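Local structure of putative cell surface protein (Streptococcus pyogenes, 4OFQ) at residues A[69-72]-A[73-76]; A[103-106]-A[107-110]. The protein is an antigen I/II-family cell-surface adhesin, AspA, whose C-terminal beta-sandwich region, represented here with bound calcium, probably contributes to streptococcal attachment. All coordinates share one frame; numbering follows the deposited sequence.

Contact 1: residues A[69-72]-A[73-76]. With CA (calcium ion), chain C.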
# COMPACT_ATOMS: atom_id res chain seq x y z
N ASP A 69 -6.57 13.45 9.89
CA ASP A 69 -5.22 13.94 9.71
C ASP A 69 -4.37 12.81 9.12
O ASP A 69 -3.87 11.94 9.84
CB ASP A 69 -4.66 14.40 11.06
CG ASP A 69 -3.25 14.96 10.97
OD1 ASP A 69 -2.61 14.84 9.91
OD2 ASP A 69 -2.78 15.53 11.98
N TYR A 70 -4.22 12.83 7.80
CA TYR A 70 -3.40 11.84 7.11
C TYR A 70 -1.99 12.39 7.00
O TYR A 70 -1.80 13.61 6.97
CB TYR A 70 -3.96 11.54 5.72
CG TYR A 70 -4.06 12.77 4.82
CD1 TYR A 70 -5.21 13.56 4.81
CD2 TYR A 70 -3.02 13.14 3.98
CE1 TYR A 70 -5.30 14.70 4.00
CE2 TYR A 70 -3.10 14.26 3.16
CZ TYR A 70 -4.25 15.03 3.17
OH TYR A 70 -4.33 16.13 2.34
N LYS A 71 -1.00 11.50 6.95
CA LYS A 71 0.39 11.94 6.75
C LYS A 71 0.55 12.43 5.32
O LYS A 71 0.56 11.64 4.37
CB LYS A 71 1.36 10.80 7.02
CG LYS A 71 2.81 11.18 6.80
CD LYS A 71 3.72 10.10 7.35
CE LYS A 71 5.17 10.32 6.95
NZ LYS A 71 6.03 9.22 7.51
N ASP A 72 0.68 13.74 5.15
CA ASP A 72 0.59 14.31 3.81
C ASP A 72 1.83 14.07 2.92
O ASP A 72 1.78 14.30 1.72
CB ASP A 72 0.15 15.79 3.84
CG ASP A 72 1.20 16.73 4.43
OD1 ASP A 72 2.42 16.46 4.31
OD2 ASP A 72 0.80 17.75 5.01
N GLU A 73 2.92 13.59 3.52
CA GLU A 73 4.11 13.20 2.76
C GLU A 73 3.89 11.83 2.11
O GLU A 73 4.52 11.50 1.10
CB GLU A 73 5.33 13.13 3.68
CG GLU A 73 6.62 12.75 2.97
CD GLU A 73 7.67 12.15 3.91
OE1 GLU A 73 7.53 12.31 5.14
OE2 GLU A 73 8.62 11.51 3.40
N ALA A 74 2.99 11.06 2.68
CA ALA A 74 2.80 9.67 2.29
C ALA A 74 1.51 9.48 1.50
O ALA A 74 1.51 8.94 0.39
CB ALA A 74 2.78 8.78 3.54
N ILE A 75 0.41 9.93 2.09
CA ILE A 75 -0.89 9.78 1.48
C ILE A 75 -1.18 10.96 0.56
O ILE A 75 -0.95 12.11 0.92
CB ILE A 75 -1.98 9.68 2.58
CG1 ILE A 75 -2.02 8.24 3.11
CG2 ILE A 75 -3.33 10.07 2.05
CD1 ILE A 75 -2.71 8.09 4.46
N ASP A 76 -1.64 10.66 -0.65
CA ASP A 76 -2.15 11.70 -1.54
C ASP A 76 -3.55 12.13 -1.09
O ASP A 76 -4.54 11.45 -1.37
CB ASP A 76 -2.20 11.18 -2.99
CG ASP A 76 -2.75 12.20 -3.96
OD1 ASP A 76 -2.94 13.38 -3.56
OD2 ASP A 76 -2.98 11.83 -5.13
CA CA C . -1.71 15.82 7.97
O HOH W 1 8.60 9.65 6.11
O HOH W 2 0.59 15.61 7.47
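Tyr70 and Ile75 make the tight, buried side of this turn, where the chain leaves strand 64-70 and turns sharply toward strand 75-76 of another sheet. CG2 of Ile75 comes obliquely against the Tyr70 ring, 3.6 Å from CD2 of Tyr70, and CD1 of Ile75 reaches CB of the tyrosine at 3.9 Å. Tyr70 presents its ring there because CG sits between its own backbone N and carbonyl carbon (chi1 58°). Phe155 meets the same ring, Ile166 touches Ile75, and the phenol OH bonds to His101. Two backbone donors converge on Lys71 O: Ala74 N (i to i+3) at 3.0 Å, from above the carbonyl plane, and Ile75 N (i to i+4, as in an alpha-turn) at 2.9 Å, nearly in line with the C=O bond. Together they bend the chain between sheets.

The other side is looser: Glu73 is exposed and Lys71 partly so. They run side by side as extended chains, yet Lys71 NZ stays 4.2 Å from Glu73 OE1, too far for a salt bridge. Water 1 joins them, accepting from NZ and donating to OE1, while NZ also bonds to Asp165 O.

Asp69 OD1 and Tyr70 O each bind calcium at 2.4 Å, with backbone oxygens of Val124 and Glu126. Water 2, also a ligand, accepts from Asp72 N, and Asp72 OD2 bonds to Glu126 N. First-shell water and second-shell carboxylate thus tie turn to metal, consistent with calcium stabilising this strand end.

Contact 2: residues A[103-106]-A[107-110]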
# COMPACT_ATOMS: atom_id res chain seq x y z
N LEU A 103 -5.55 22.50 3.25
CA LEU A 103 -4.17 22.25 2.83
C LEU A 103 -3.17 22.96 3.73
O LEU A 103 -1.99 22.60 3.79
CB LEU A 103 -3.97 22.64 1.36
CG LEU A 103 -4.85 21.87 0.36
CD1 LEU A 103 -4.59 22.32 -1.08
CD2 LEU A 103 -4.65 20.35 0.50
N SER A 104 -3.65 23.97 4.44
CA SER A 104 -2.84 24.76 5.35
C SER A 104 -3.78 25.55 6.25
O SER A 104 -4.84 25.98 5.82
CB SER A 104 -1.93 25.71 4.58
OG SER A 104 -1.37 26.70 5.44
N GLN A 105 -3.40 25.75 7.51
CA GLN A 105 -4.27 26.52 8.39
C GLN A 105 -4.03 28.02 8.30
O GLN A 105 -4.73 28.78 8.94
CB GLN A 105 -4.14 26.06 9.85
CG GLN A 105 -4.57 24.64 10.08
CD GLN A 105 -4.84 24.36 11.54
OE1 GLN A 105 -5.65 25.04 12.17
NE2 GLN A 105 -4.17 23.36 12.09
N ASP A 106 -3.05 28.43 7.49
CA ASP A 106 -2.63 29.84 7.47
C ASP A 106 -3.79 30.82 7.32
O ASP A 106 -3.90 31.79 8.08
CB ASP A 106 -1.57 30.08 6.39
CG ASP A 106 -0.22 29.44 6.73
OD1 ASP A 106 -0.16 28.66 7.70
OD2 ASP A 106 0.77 29.72 6.02
N THR A 107 -4.65 30.56 6.34
CA THR A 107 -5.80 31.42 6.10
C THR A 107 -7.11 30.64 6.14
O THR A 107 -8.11 31.04 5.53
CB THR A 107 -5.67 32.26 4.79
OG1 THR A 107 -5.34 31.41 3.68
CG2 THR A 107 -4.58 33.31 4.93
N LEU A 108 -7.09 29.52 6.85
CA LEU A 108 -8.31 28.74 7.11
C LEU A 108 -9.38 29.65 7.71
O LEU A 108 -9.06 30.53 8.51
CB LEU A 108 -8.01 27.59 8.08
CG LEU A 108 -9.22 26.87 8.72
CD1 LEU A 108 -10.04 26.12 7.66
CD2 LEU A 108 -8.77 25.91 9.82
N ASP A 109 -10.63 29.44 7.30
CA ASP A 109 -11.81 30.08 7.88
C ASP A 109 -11.59 30.43 9.35
O ASP A 109 -11.39 29.54 10.18
CB ASP A 109 -13.00 29.13 7.76
CG ASP A 109 -14.28 29.71 8.34
OD1 ASP A 109 -14.41 29.74 9.58
OD2 ASP A 109 -15.16 30.11 7.55
N ASP A 110 -11.63 31.72 9.69
CA ASP A 110 -11.22 32.18 11.02
C ASP A 110 -11.98 31.53 12.17
O ASP A 110 -11.41 31.23 13.22
CB ASP A 110 -11.27 33.71 11.11
CG ASP A 110 -12.61 34.28 10.67
OD1 ASP A 110 -13.57 33.50 10.48
OD2 ASP A 110 -12.70 35.52 10.52
O HOH W 3 -4.62 28.39 4.49
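Gln105 and Leu108 are the first and last residues of a type I beta turn, their side chains side by side, but the chain prepares for it one residue earlier. Ser104 takes the first step: its OG accepts from Asp106 N at 3.2 Å in a nearly straight bond (168°), forming an ST turn. Its carbonyl oxygen is used too, since water 3 donates to Ser104 O at 2.8 Å and accepts from Thr107 N at 2.9 Å, bridging the backbone from Ser104 to Thr107.

Gln105 meets Leu108 mainly through its backbone. Leu108 N closes the turn on Gln105 O with a weak bond of 3.2 Å, and CB of Leu108 lies 3.6 Å from that same oxygen. With CG anti to the backbone N (chi1 166°), the leucine is laid alongside Gln105, pointing the same way, and its CD2 comes 4.0 Å from Gln105 OE1, a loose van der Waals approach.

Asp106 follows at the exposed corner with Thr107. Its carboxylate leads away from the turn, whereas its carbonyl oxygen receives a hydrogen bond from Lys113 NZ, which also reaches Gln105 O weakly.

This loop runs from strand 97-102 to helix 110-119. Leu108 packs on Val102 of that strand and Ile116 of the helix, Gln105 also touches Ile116, and Asp109 N-caps the helix through a bond from Leu112 N to its OD1.

Overall arrangement
Contact 1 is partly buried, about 13 Å from the centre of the chain to its own centre, whereas contact 2 lies at the surface, about 30 Å out. Both fall in the antigen I/II C2 domain; their centres are about 17 Å apart and their nearest atoms about 5 Å, so they do not touch. Residues 69-76 join strands 64-70 and 75-76, which belong to different sheets; residues 103-110 link strand 97-102, at the edge of the sheet holding 64-70, to a helix. Glu126 binds the calcium of contact 1 and is touched by Leu103. Both use backbone and water bonds; the inner turn adds calcium and buried Tyr70-Ile75 packing, the outer an ST turn and a helix N-cap.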